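Local coordinates for glutamate receptor kainate-like protein (Pleurobrachia bachei, PDB 4ZDM) that probably serves as a glycine-activated ion channel subunit of the ionotropic glutamate receptor family, represented here by its ligand-binding domain with glycine bound, at residues T38-E43 with E246-Y251; G114-L119 with Q213-A218; L119-G124 with E202-Q207; D123-S128 with Q136-W141. All blocks are in the same frame, centred on the assembly; numbering follows the deposited sequence.

From the N terminus, contact 1 comes first: it joins the start of helix 40-52 to helix 243-254 near the C terminus, so the loop it closes takes in all the others. Within that loop, contact 2 pairs strand 112-121 with strand 205-221 close to the bound glycine. Contact 3 pairs the far ends of the same two strands and closes a smaller loop inside that of contact 2, the two contacts sharing Leu119. Contact 4 sets out from Asp123 and Gly124, where contact 3 leaves off, and closes a short loop back to the start of strand 140-144. No loops cross; together they run from one lobe through the hinge into the other.

Contact 1: residues T38-E43 with E246-Y251; sequences TGVNVE and ELYAKY
Leu247 opens the contact by laying CD2 against the carboxylate of Glu43, 3.5 Å from OE2, while its CB meets CG1 of Val40. Tyr248 offers its backbone more than its ring: CG2 of Val40 sits 3.8 Å from Tyr248 CA, and the ring packs on Pro19 and Pro193. Lys250 reaches the same carboxylate from the opposite direction, its chain bent at chi3 (75°), and forms a salt bridge from NZ to Glu43 OE1 (3.0 Å) with a weak second bond to OE2. The Tyr251 ring slides past Val40, with CD2 3.7 Å from Val40 CG2, and one face is covered by the backbone of Gly39 and Val40. Tyr251 OH accepts from Gly39 N (2.9 Å) and donates to Glu43 OE1 (2.6 Å). That oxygen takes two donors, Tyr251 OH on its anti lone pair and Lys250 NZ on its syn one. The N-terminal end of helix 40-52 is thus packed against C-terminal helix 243-254 within the first lobe of the clamshell. Since Gly39 is the N-cap, the phenol links the helix start to an acid one turn on, and the double grip on OE1 probably keeps Glu43 ionised and its carboxylate fixed in rotation.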
loop_
_atom_site.group_PDB
_atom_site.type_symbol
_atom_site.label_atom_id
_atom_site.label_comp_id
_atom_site.label_asym_id
_atom_site.label_seq_id
_atom_site.Cartn_x
_atom_site.Cartn_y
_atom_site.Cartn_z
ATOM N N THR A 38 10.782 15.724 -10.115
ATOM C CA THR A 38 10.931 17.071 -9.567
ATOM C C THR A 38 9.564 17.764 -9.574
ATOM O O THR A 38 8.574 17.142 -9.973
ATOM C CB THR A 38 11.939 17.948 -10.367
ATOM O OG1 THR A 38 11.411 18.098 -11.704
ATOM C CG2 THR A 38 13.336 17.323 -10.373
ATOM N N GLY A 39 9.503 18.991 -9.055
ATOM C CA GLY A 39 8.292 19.782 -9.031
ATOM C C GLY A 39 7.989 20.328 -7.648
ATOM O O GLY A 39 8.498 19.869 -6.637
ATOM N N VAL A 40 7.141 21.330 -7.620
ATOM C CA VAL A 40 6.740 21.991 -6.377
ATOM C C VAL A 40 6.260 20.982 -5.358
ATOM O O VAL A 40 6.673 20.973 -4.181
ATOM C CB VAL A 40 5.633 23.041 -6.649
ATOM C CG1 VAL A 40 5.070 23.576 -5.337
ATOM C CG2 VAL A 40 6.147 24.159 -7.526
ATOM N N ASN A 41 5.371 20.117 -5.786
ATOM C CA ASN A 41 4.706 19.224 -4.837
ATOM C C ASN A 41 5.619 18.062 -4.427
ATOM O O ASN A 41 5.478 17.531 -3.323
ATOM C CB ASN A 41 3.415 18.662 -5.419
ATOM C CG ASN A 41 2.341 19.695 -5.621
ATOM O OD1 ASN A 41 2.612 20.893 -5.781
ATOM N ND2 ASN A 41 1.096 19.235 -5.702
ATOM N N VAL A 42 6.544 17.653 -5.318
ATOM C CA VAL A 42 7.535 16.651 -4.999
ATOM C C VAL A 42 8.409 17.178 -3.875
ATOM O O VAL A 42 8.708 16.458 -2.933
ATOM C CB VAL A 42 8.338 16.290 -6.280
ATOM C CG1 VAL A 42 9.467 15.362 -5.953
ATOM C CG2 VAL A 42 7.381 15.688 -7.293
ATOM N N GLU A 43 8.809 18.455 -3.973
ATOM C CA GLU A 43 9.592 19.035 -2.901
ATOM C C GLU A 43 8.787 19.223 -1.608
ATOM O O GLU A 43 9.282 18.950 -0.494
ATOM C CB GLU A 43 10.213 20.373 -3.341
ATOM C CG GLU A 43 11.214 20.151 -4.471
ATOM C CD GLU A 43 12.169 21.330 -4.684
ATOM O OE1 GLU A 43 12.376 21.633 -5.869
ATOM O OE2 GLU A 43 12.707 21.840 -3.670
ATOM N N GLU A 246 7.621 30.482 -2.669
ATOM C CA GLU A 246 9.007 30.466 -3.152
ATOM C C GLU A 246 9.309 29.275 -4.049
ATOM O O GLU A 246 9.998 29.429 -5.061
ATOM C CB GLU A 246 9.983 30.472 -1.971
ATOM C CG GLU A 246 9.999 31.763 -1.153
ATOM C CD GLU A 246 10.744 31.594 0.180
ATOM O OE1 GLU A 246 11.176 30.452 0.513
ATOM O OE2 GLU A 246 10.898 32.615 0.890
ATOM N N LEU A 247 8.763 28.103 -3.725
ATOM C CA LEU A 247 8.933 26.935 -4.610
ATOM C C LEU A 247 8.300 27.178 -5.938
ATOM O O LEU A 247 8.876 26.846 -6.972
ATOM C CB LEU A 247 8.337 25.670 -3.962
ATOM C CG LEU A 247 9.085 25.046 -2.824
ATOM C CD1 LEU A 247 8.265 24.008 -2.113
ATOM C CD2 LEU A 247 10.384 24.405 -3.383
ATOM N N TYR A 248 7.083 27.701 -5.931
ATOM C CA TYR A 248 6.389 27.945 -7.183
ATOM C C TYR A 248 7.188 28.909 -8.046
ATOM O O TYR A 248 7.416 28.674 -9.242
ATOM C CB TYR A 248 4.988 28.478 -6.929
ATOM C CG TYR A 248 4.108 28.432 -8.149
ATOM C CD1 TYR A 248 4.181 29.448 -9.091
ATOM C CD2 TYR A 248 3.245 27.381 -8.371
ATOM C CE1 TYR A 248 3.414 29.398 -10.225
ATOM C CE2 TYR A 248 2.451 27.346 -9.481
ATOM C CZ TYR A 248 2.541 28.334 -10.395
ATOM O OH TYR A 248 1.767 28.307 -11.535
ATOM N N ALA A 249 7.628 29.991 -7.443
ATOM C CA ALA A 249 8.443 30.961 -8.185
ATOM C C ALA A 249 9.728 30.364 -8.710
ATOM O O ALA A 249 10.179 30.685 -9.854
ATOM C CB ALA A 249 8.728 32.177 -7.300
ATOM N N LYS A 250 10.371 29.481 -7.944
ATOM C CA LYS A 250 11.579 28.847 -8.423
ATOM C C LYS A 250 11.324 28.059 -9.709
ATOM O O LYS A 250 12.119 28.131 -10.683
ATOM C CB LYS A 250 12.163 27.939 -7.349
ATOM C CG LYS A 250 13.401 27.207 -7.794
ATOM C CD LYS A 250 13.993 26.336 -6.711
ATOM C CE LYS A 250 13.164 25.102 -6.541
ATOM N NZ LYS A 250 13.861 24.223 -5.573
ATOM N N TYR A 251 10.250 27.267 -9.741
ATOM C CA TYR A 251 9.974 26.496 -10.933
ATOM C C TYR A 251 9.513 27.357 -12.091
ATOM O O TYR A 251 9.884 27.084 -13.246
ATOM C CB TYR A 251 8.926 25.395 -10.610
ATOM C CG TYR A 251 9.564 24.193 -9.949
ATOM C CD1 TYR A 251 10.121 23.187 -10.703
ATOM C CD2 TYR A 251 9.671 24.097 -8.583
ATOM C CE1 TYR A 251 10.739 22.129 -10.116
ATOM C CE2 TYR A 251 10.323 23.048 -7.967
ATOM C CZ TYR A 251 10.846 22.055 -8.735
ATOM O OH TYR A 251 11.478 20.983 -8.188
#

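Contact 2: residues G114-L119 with Q213-A218; sequences GGLGAL and QPFELA. With SO4 (sulfate ion), chain C.
Gly114 and Phe215 form an antiparallel hydrogen-bonded pair, and their two backbone bonds are the heart of the contact. Gly114 N reaches Phe215 O at 2.8 Å, and the return bond from Phe215 N to Gly114 O is 3.0 Å long. The oxygen of Gly114 is also approached by Pro214 CA at 3.3 Å in a CA-H...O contact.

Around this pair the Phe215 ring does the packing. Its first torsion of 44° sets CG between the backbone N and the carbonyl carbon, and the ring thereby folds back beneath the partner strand, with Gly114 C over the centre of one face at 3.9 Å. CE1 lies 3.4 Å from Gly115 CA and 3.7 Å from CD2 of Leu116, whose side chain crosses the phenylalanine at about a right angle. A beta carbon on Gly114 would clash with CE2 of this ring, which explains the glycine.

Farther out, Leu116 and Phe215 both pack on helix 148-155, while Leu217 comes close to the bound glycine. At the other end the chain turns a corner at Gln213, whose backbone N and side-chain NE2 hold two oxygens of a sulfate, probably from the crystallisation liquor, that Tyr161 also binds.

Strands 112-121 and 205-221, paired in this way beside the ligand pocket, are characteristic of the interlobe hinge in the bilobed, clamshell-like ligand-binding domain of ionotropic glutamate receptors.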
loop_
_atom_site.group_PDB
_atom_site.type_symbol
_atom_site.label_atom_id
_atom_site.label_comp_id
_atom_site.label_asym_id
_atom_site.label_seq_id
_atom_site.Cartn_x
_atom_site.Cartn_y
_atom_site.Cartn_z
ATOM N N GLY A 114 -6.557 28.614 -6.495
ATOM C CA GLY A 114 -6.663 28.648 -7.946
ATOM C C GLY A 114 -7.983 29.196 -8.417
ATOM O O GLY A 114 -8.825 29.665 -7.648
ATOM N N GLY A 115 -8.155 29.144 -9.728
ATOM C CA GLY A 115 -9.393 29.557 -10.345
ATOM C C GLY A 115 -9.407 29.096 -11.804
ATOM O O GLY A 115 -8.474 28.505 -12.282
ATOM N N LEU A 116 -10.522 29.324 -12.485
ATOM C CA LEU A 116 -10.608 28.977 -13.907
ATOM C C LEU A 116 -10.258 30.180 -14.770
ATOM O O LEU A 116 -10.598 31.320 -14.475
ATOM C CB LEU A 116 -12.011 28.489 -14.263
ATOM C CG LEU A 116 -12.498 27.236 -13.520
ATOM C CD1 LEU A 116 -13.896 26.790 -14.015
ATOM C CD2 LEU A 116 -11.502 26.128 -13.567
ATOM N N GLY A 117 -9.583 29.879 -15.852
ATOM C CA GLY A 117 -9.348 30.852 -16.897
ATOM C C GLY A 117 -9.638 30.248 -18.241
ATOM O O GLY A 117 -9.390 29.081 -18.473
ATOM N N ALA A 118 -10.137 31.095 -19.126
ATOM C CA ALA A 118 -10.420 30.718 -20.510
ATOM C C ALA A 118 -9.322 31.320 -21.378
ATOM O O ALA A 118 -9.252 32.560 -21.474
ATOM C CB ALA A 118 -11.775 31.225 -20.901
ATOM N N LEU A 119 -8.446 30.481 -21.935
ATOM C CA LEU A 119 -7.307 30.978 -22.686
ATOM C C LEU A 119 -7.454 30.588 -24.166
ATOM O O LEU A 119 -8.057 29.554 -24.503
ATOM C CB LEU A 119 -5.995 30.471 -22.069
ATOM C CG LEU A 119 -5.460 31.277 -20.884
ATOM C CD1 LEU A 119 -6.372 31.253 -19.664
ATOM C CD2 LEU A 119 -4.046 30.759 -20.557
ATOM N N GLN A 213 -14.689 31.404 -10.729
ATOM C CA GLN A 213 -14.929 30.184 -9.983
ATOM C C GLN A 213 -13.664 29.696 -9.236
ATOM O O GLN A 213 -13.088 28.631 -9.531
ATOM C CB GLN A 213 -15.479 29.086 -10.874
ATOM C CG GLN A 213 -16.891 29.442 -11.421
ATOM C CD GLN A 213 -17.862 29.536 -10.311
ATOM O OE1 GLN A 213 -17.967 28.608 -9.523
ATOM N NE2 GLN A 213 -18.548 30.671 -10.193
ATOM N N PRO A 214 -13.250 30.458 -8.229
ATOM C CA PRO A 214 -12.056 30.054 -7.484
ATOM C C PRO A 214 -12.243 28.783 -6.691
ATOM O O PRO A 214 -13.377 28.361 -6.318
ATOM C CB PRO A 214 -11.798 31.248 -6.561
ATOM C CG PRO A 214 -12.921 32.052 -6.623
ATOM C CD PRO A 214 -13.779 31.741 -7.779
ATOM N N PHE A 215 -11.112 28.140 -6.377
ATOM C CA PHE A 215 -11.107 26.923 -5.586
ATOM C C PHE A 215 -9.741 26.796 -4.925
ATOM O O PHE A 215 -8.765 27.304 -5.447
ATOM C CB PHE A 215 -11.352 25.652 -6.456
ATOM C CG PHE A 215 -10.573 25.658 -7.730
ATOM C CD1 PHE A 215 -11.111 26.260 -8.864
ATOM C CD2 PHE A 215 -9.308 25.124 -7.818
ATOM C CE1 PHE A 215 -10.376 26.348 -10.035
ATOM C CE2 PHE A 215 -8.602 25.213 -8.974
ATOM C CZ PHE A 215 -9.130 25.803 -10.082
ATOM N N GLU A 216 -9.701 26.092 -3.812
ATOM C CA GLU A 216 -8.444 25.707 -3.177
ATOM C C GLU A 216 -7.811 24.537 -3.903
ATOM O O GLU A 216 -8.537 23.679 -4.395
ATOM C CB GLU A 216 -8.679 25.355 -1.728
ATOM C CG GLU A 216 -9.047 26.550 -0.857
ATOM C CD GLU A 216 -9.078 26.185 0.591
ATOM O OE1 GLU A 216 -8.217 26.692 1.363
ATOM O OE2 GLU A 216 -9.921 25.343 1.037
ATOM N N LEU A 217 -6.491 24.483 -3.904
ATOM C CA LEU A 217 -5.674 23.380 -4.393
ATOM C C LEU A 217 -5.033 22.759 -3.179
ATOM O O LEU A 217 -4.359 23.472 -2.420
ATOM C CB LEU A 217 -4.609 23.879 -5.374
ATOM C CG LEU A 217 -5.207 24.417 -6.678
ATOM C CD1 LEU A 217 -4.195 25.307 -7.381
ATOM C CD2 LEU A 217 -5.573 23.286 -7.577
ATOM N N ALA A 218 -5.204 21.461 -2.974
ATOM C CA ALA A 218 -4.802 20.810 -1.730
ATOM C C ALA A 218 -4.422 19.379 -1.973
ATOM O O ALA A 218 -4.495 18.884 -3.102
ATOM C CB ALA A 218 -5.964 20.932 -0.725
HETATM S S SO4 C . -17.595 33.978 -10.912
HETATM O O1 SO4 C . -17.180 35.179 -11.659
HETATM O O2 SO4 C . -18.220 33.037 -11.864
HETATM O O3 SO4 C . -16.419 33.530 -10.129
HETATM O O4 SO4 C . -18.613 34.288 -9.913
#

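Contact 3: residues L119-G124 with E202-Q207; sequences LVKSDG and ECDIVQ
The carboxylate of Asp204 is crossed obliquely by the aliphatic part of Lys121, CG 4.0 Å from OD2. The charged ends do not meet: Lys121 NZ stays 5.2 Å from Asp204 OD2, so any attraction is probably weak. The amide of Gln207, the other flat group, is carried away from the contact, with CG anti to the backbone N (chi1 178°) and the chain extended beyond it, and gives its OE1 to Thr211, leaving the methylenes to touch Leu119.

Between these groups runs a short antiparallel ladder. Val120 and Val206 are its hydrogen-bonded pair, Val206 N reaching Val120 O at 2.9 Å and Val120 N answering to Val206 O. Just past the strand ends, Ser122 N bonds to Asp204 O at 2.7 Å with an almost straight N-H (175°). The non-hydrogen-bonded pairs on either side of the valines are Leu119 with Gln207 and Lys121 with Ile205.

On the face of the two valines, the side chains stand side by side, Val120 CG1 3.8 Å from Val206 CG2. The other face is carried by Leu119, whose CD1 meets Gln207 CG and whose CD2 crosses to Ile205 CG2 at 4.0 Å; both Leu119 and Ile205 also press on Met181 of helix 174-182. With an alanine in place of this leucine, Ile205 and the methylenes of Gln207 would probably lose their shared neighbour, opening a gap next to Met181.

A type I turn from Glu202 to Ile205 leads into the second strand. Such helix-covered pairing belongs to the sheet of the second lobe in this periplasmic-binding-protein-like fold, continuing outward from the hinge strands.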
loop_
_atom_site.group_PDB
_atom_site.type_symbol
_atom_site.label_atom_id
_atom_site.label_comp_id
_atom_site.label_asym_id
_atom_site.label_seq_id
_atom_site.Cartn_x
_atom_site.Cartn_y
_atom_site.Cartn_z
ATOM N N LEU A 119 -8.446 30.481 -21.935
ATOM C CA LEU A 119 -7.307 30.978 -22.686
ATOM C C LEU A 119 -7.454 30.588 -24.166
ATOM O O LEU A 119 -8.057 29.554 -24.503
ATOM C CB LEU A 119 -5.995 30.471 -22.069
ATOM C CG LEU A 119 -5.460 31.277 -20.884
ATOM C CD1 LEU A 119 -6.372 31.253 -19.664
ATOM C CD2 LEU A 119 -4.046 30.759 -20.557
ATOM N N VAL A 120 -6.905 31.433 -25.045
ATOM C CA VAL A 120 -7.105 31.271 -26.490
ATOM C C VAL A 120 -5.907 31.857 -27.213
ATOM O O VAL A 120 -5.277 32.775 -26.690
ATOM C CB VAL A 120 -8.432 31.957 -26.938
ATOM C CG1 VAL A 120 -8.326 33.480 -26.799
ATOM C CG2 VAL A 120 -8.843 31.531 -28.363
ATOM N N LYS A 121 -5.662 31.361 -28.427
ATOM C CA LYS A 121 -4.651 31.984 -29.319
ATOM C C LYS A 121 -5.297 33.263 -29.892
ATOM O O LYS A 121 -6.362 33.212 -30.476
ATOM C CB LYS A 121 -4.222 31.021 -30.417
ATOM C CG LYS A 121 -3.066 31.531 -31.302
ATOM C CD LYS A 121 -2.823 30.546 -32.454
ATOM C CE LYS A 121 -2.026 31.174 -33.595
ATOM N NZ LYS A 121 -1.994 30.225 -34.751
ATOM N N SER A 122 -4.680 34.404 -29.639
ATOM C CA SER A 122 -5.278 35.701 -29.997
ATOM C C SER A 122 -5.437 35.845 -31.504
ATOM O O SER A 122 -4.502 35.583 -32.258
ATOM C CB SER A 122 -4.427 36.855 -29.455
ATOM O OG SER A 122 -5.085 38.102 -29.654
ATOM N N ASP A 123 -6.638 36.247 -31.916
ATOM C CA ASP A 123 -6.974 36.480 -33.318
ATOM C C ASP A 123 -7.202 37.957 -33.573
ATOM O O ASP A 123 -7.495 38.351 -34.700
ATOM C CB ASP A 123 -8.242 35.715 -33.714
ATOM C CG ASP A 123 -7.994 34.249 -33.950
ATOM O OD1 ASP A 123 -6.824 33.870 -34.163
ATOM O OD2 ASP A 123 -8.974 33.473 -33.936
ATOM N N GLY A 124 -7.088 38.769 -32.524
ATOM C CA GLY A 124 -7.530 40.150 -32.585
ATOM C C GLY A 124 -9.014 40.256 -32.268
ATOM O O GLY A 124 -9.419 41.080 -31.443
ATOM N N GLU A 202 4.437 32.443 -24.247
ATOM C CA GLU A 202 3.688 32.271 -25.486
ATOM C C GLU A 202 2.878 33.547 -25.702
ATOM O O GLU A 202 1.747 33.674 -25.241
ATOM C CB GLU A 202 2.801 31.013 -25.409
ATOM C CG GLU A 202 3.609 29.734 -25.258
ATOM C CD GLU A 202 2.760 28.499 -25.116
ATOM O OE1 GLU A 202 1.788 28.345 -25.883
ATOM O OE2 GLU A 202 3.106 27.655 -24.266
ATOM N N CYS A 203 3.468 34.516 -26.398
ATOM C CA CYS A 203 2.863 35.845 -26.498
ATOM C C CYS A 203 1.518 35.856 -27.244
ATOM O O CYS A 203 0.704 36.738 -27.042
ATOM C CB CYS A 203 3.853 36.808 -27.167
ATOM S SG CYS A 203 5.366 37.041 -26.170
ATOM N N ASP A 204 1.270 34.859 -28.075
ATOM C CA ASP A 204 0.004 34.802 -28.802
ATOM C C ASP A 204 -1.185 34.273 -27.958
ATOM O O ASP A 204 -2.307 34.204 -28.445
ATOM C CB ASP A 204 0.164 33.931 -30.058
ATOM C CG ASP A 204 0.957 32.640 -29.806
ATOM O OD1 ASP A 204 1.671 32.540 -28.771
ATOM O OD2 ASP A 204 0.895 31.736 -30.680
ATOM N N ILE A 205 -0.916 33.863 -26.720
ATOM C CA ILE A 205 -1.955 33.254 -25.873
ATOM C C ILE A 205 -2.450 34.334 -24.959
ATOM O O ILE A 205 -1.646 35.010 -24.289
ATOM C CB ILE A 205 -1.407 32.057 -25.099
ATOM C CG1 ILE A 205 -0.920 30.968 -26.063
ATOM C CG2 ILE A 205 -2.477 31.481 -24.130
ATOM C CD1 ILE A 205 -1.918 30.462 -27.047
ATOM N N VAL A 206 -3.763 34.530 -24.935
ATOM C CA VAL A 206 -4.367 35.507 -24.032
ATOM C C VAL A 206 -5.513 34.904 -23.226
ATOM O O VAL A 206 -6.133 33.912 -23.623
ATOM C CB VAL A 206 -4.895 36.713 -24.800
ATOM C CG1 VAL A 206 -3.745 37.377 -25.570
ATOM C CG2 VAL A 206 -6.012 36.314 -25.717
ATOM N N GLN A 207 -5.838 35.569 -22.129
ATOM C CA GLN A 207 -6.962 35.168 -21.299
ATOM C C GLN A 207 -8.193 36.001 -21.630
ATOM O O GLN A 207 -8.124 37.225 -21.757
ATOM C CB GLN A 207 -6.608 35.305 -19.813
ATOM C CG GLN A 207 -7.777 34.938 -18.932
ATOM C CD GLN A 207 -7.443 34.727 -17.420
ATOM O OE1 GLN A 207 -8.355 34.505 -16.593
ATOM N NE2 GLN A 207 -6.202 34.764 -17.076
#

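Contact 4: residues D123-S128 with Q136-W141; sequences DGTDLS and QDKYQW
The ring of Tyr139 packs against Leu127 across the loop, and its side chain can be followed outward. The first torsion (-63°) leaves CG beside the backbone N, and from CB the ring points toward segment 123-128. CD2 comes within 4.1 Å of Leu127 CD1 as the side chains slide past each other. One face is covered by CG of Lys138, toward the rim, while CE1 packs on Val120. Thr125 O lies in plane at the ring's edge, 3.8 Å from CE2. At the tip, OH donates to a water at 2.6 Å, which donates to Asp126 OD1; that oxygen also accepts from Asp123 N, and Asp126 OD2 is hydrogen-bonded to Ser122 OG. Losing the ring to an alanine would probably cost this water its bond to the hydroxyl and deprive Leu127 of the surface it packs on.

Gln136 holds the backbone from which the ring springs, OE1 accepting from Tyr139 N (2.7 Å) and NE2 donating to Tyr139 O (3.0 Å). Lys138 NZ salt-bridges OD2 of the poorly ordered Asp123. This exposed loop of the second lobe leads into strand 140-144; its Gly124-Thr125 pair is consistent with the short linker that replaces the channel segments in crystallised ligand-binding domains.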
loop_
_atom_site.group_PDB
_atom_site.type_symbol
_atom_site.label_atom_id
_atom_site.label_comp_id
_atom_site.label_asym_id
_atom_site.label_seq_id
_atom_site.Cartn_x
_atom_site.Cartn_y
_atom_site.Cartn_z
ATOM N N ASP A 123 -6.638 36.247 -31.916
ATOM C CA ASP A 123 -6.974 36.480 -33.318
ATOM C C ASP A 123 -7.202 37.957 -33.573
ATOM O O ASP A 123 -7.495 38.351 -34.700
ATOM C CB ASP A 123 -8.242 35.715 -33.714
ATOM C CG ASP A 123 -7.994 34.249 -33.950
ATOM O OD1 ASP A 123 -6.824 33.870 -34.163
ATOM O OD2 ASP A 123 -8.974 33.473 -33.936
ATOM N N GLY A 124 -7.088 38.769 -32.524
ATOM C CA GLY A 124 -7.530 40.150 -32.585
ATOM C C GLY A 124 -9.014 40.256 -32.268
ATOM O O GLY A 124 -9.419 41.080 -31.443
ATOM N N THR A 125 -9.823 39.414 -32.916
ATOM C CA THR A 125 -11.261 39.345 -32.635
ATOM C C THR A 125 -11.551 38.474 -31.415
ATOM O O THR A 125 -12.476 37.655 -31.434
ATOM C CB THR A 125 -12.070 38.761 -33.817
ATOM O OG1 THR A 125 -11.725 37.381 -33.998
ATOM C CG2 THR A 125 -11.812 39.541 -35.108
ATOM N N ASP A 126 -10.762 38.644 -30.361
ATOM C CA ASP A 126 -10.946 37.852 -29.161
ATOM C C ASP A 126 -12.235 38.266 -28.462
ATOM O O ASP A 126 -12.725 39.389 -28.618
ATOM C CB ASP A 126 -9.764 38.014 -28.214
ATOM C CG ASP A 126 -8.423 37.901 -28.921
ATOM O OD1 ASP A 126 -8.303 37.137 -29.909
ATOM O OD2 ASP A 126 -7.482 38.589 -28.482
ATOM N N LEU A 127 -12.778 37.326 -27.704
ATOM C CA LEU A 127 -13.953 37.541 -26.882
ATOM C C LEU A 127 -13.598 38.365 -25.658
ATOM O O LEU A 127 -12.421 38.519 -25.321
ATOM C CB LEU A 127 -14.530 36.189 -26.471
ATOM C CG LEU A 127 -14.916 35.313 -27.667
ATOM C CD1 LEU A 127 -15.294 33.914 -27.245
ATOM C CD2 LEU A 127 -16.083 35.949 -28.389
ATOM N N SER A 128 -14.608 38.881 -24.978
ATOM C CA SER A 128 -14.349 39.759 -23.847
ATOM C C SER A 128 -14.707 39.094 -22.521
ATOM O O SER A 128 -14.201 39.473 -21.466
ATOM C CB SER A 128 -15.123 41.072 -24.002
ATOM O OG SER A 128 -14.678 41.777 -25.160
ATOM N N GLN A 136 -21.788 32.542 -30.133
ATOM C CA GLN A 136 -20.931 32.752 -31.286
ATOM C C GLN A 136 -20.583 31.414 -31.900
ATOM O O GLN A 136 -20.901 30.376 -31.327
ATOM C CB GLN A 136 -19.667 33.524 -30.892
ATOM C CG GLN A 136 -18.835 32.878 -29.778
ATOM C CD GLN A 136 -17.975 31.763 -30.265
ATOM O OE1 GLN A 136 -17.155 31.954 -31.162
ATOM N NE2 GLN A 136 -18.108 30.584 -29.643
ATOM N N ASP A 137 -19.945 31.434 -33.068
ATOM C CA ASP A 137 -19.586 30.191 -33.746
ATOM C C ASP A 137 -18.179 30.229 -34.336
ATOM O O ASP A 137 -17.802 29.346 -35.102
ATOM C CB ASP A 137 -20.608 29.876 -34.848
ATOM C CG ASP A 137 -20.960 31.091 -35.691
ATOM O OD1 ASP A 137 -20.035 31.824 -36.112
ATOM O OD2 ASP A 137 -22.170 31.312 -35.929
ATOM N N LYS A 138 -17.401 31.246 -33.989
ATOM C CA LYS A 138 -16.016 31.327 -34.431
ATOM C C LYS A 138 -15.094 30.387 -33.651
ATOM O O LYS A 138 -14.202 29.763 -34.218
ATOM C CB LYS A 138 -15.507 32.761 -34.291
ATOM C CG LYS A 138 -14.034 32.953 -34.658
ATOM C CD LYS A 138 -13.696 34.441 -34.717
ATOM C CE LYS A 138 -12.210 34.695 -34.881
ATOM N NZ LYS A 138 -11.534 33.678 -35.723
ATOM N N TYR A 139 -15.322 30.287 -32.344
ATOM C CA TYR A 139 -14.432 29.507 -31.490
ATOM C C TYR A 139 -15.107 28.276 -30.956
ATOM O O TYR A 139 -16.237 28.341 -30.475
ATOM C CB TYR A 139 -13.973 30.342 -30.317
ATOM C CG TYR A 139 -13.173 31.535 -30.715
ATOM C CD1 TYR A 139 -11.820 31.429 -30.978
ATOM C CD2 TYR A 139 -13.785 32.771 -30.860
ATOM C CE1 TYR A 139 -11.079 32.541 -31.363
ATOM C CE2 TYR A 139 -13.058 33.887 -31.241
ATOM C CZ TYR A 139 -11.711 33.763 -31.492
ATOM O OH TYR A 139 -11.002 34.878 -31.857
ATOM N N GLN A 140 -14.401 27.155 -31.062
ATOM C CA GLN A 140 -14.690 25.982 -30.248
ATOM C C GLN A 140 -14.125 26.223 -28.846
ATOM O O GLN A 140 -13.286 27.088 -28.636
ATOM C CB GLN A 140 -14.049 24.724 -30.811
ATOM C CG GLN A 140 -14.628 24.273 -32.149
ATOM C CD GLN A 140 -14.024 22.963 -32.575
ATOM O OE1 GLN A 140 -12.923 22.933 -33.115
ATOM N NE2 GLN A 140 -14.711 21.862 -32.276
ATOM N N TRP A 141 -14.603 25.451 -27.880
ATOM C CA TRP A 141 -13.948 25.466 -26.577
ATOM C C TRP A 141 -13.937 24.067 -25.992
ATOM O O TRP A 141 -14.686 23.197 -26.404
ATOM C CB TRP A 141 -14.634 26.444 -25.635
ATOM C CG TRP A 141 -16.066 26.138 -25.291
ATOM C CD1 TRP A 141 -16.502 25.474 -24.172
ATOM C CD2 TRP A 141 -17.242 26.506 -26.014
ATOM N NE1 TRP A 141 -17.864 25.398 -24.160
ATOM C CE2 TRP A 141 -18.345 26.027 -25.285
ATOM C CE3 TRP A 141 -17.470 27.192 -27.221
ATOM C CZ2 TRP A 141 -19.655 26.202 -25.715
ATOM C CZ3 TRP A 141 -18.777 27.360 -27.637
ATOM C CH2 TRP A 141 -19.848 26.883 -26.870
HETATM O O HOH W 1 -8.917 34.748 -30.266
#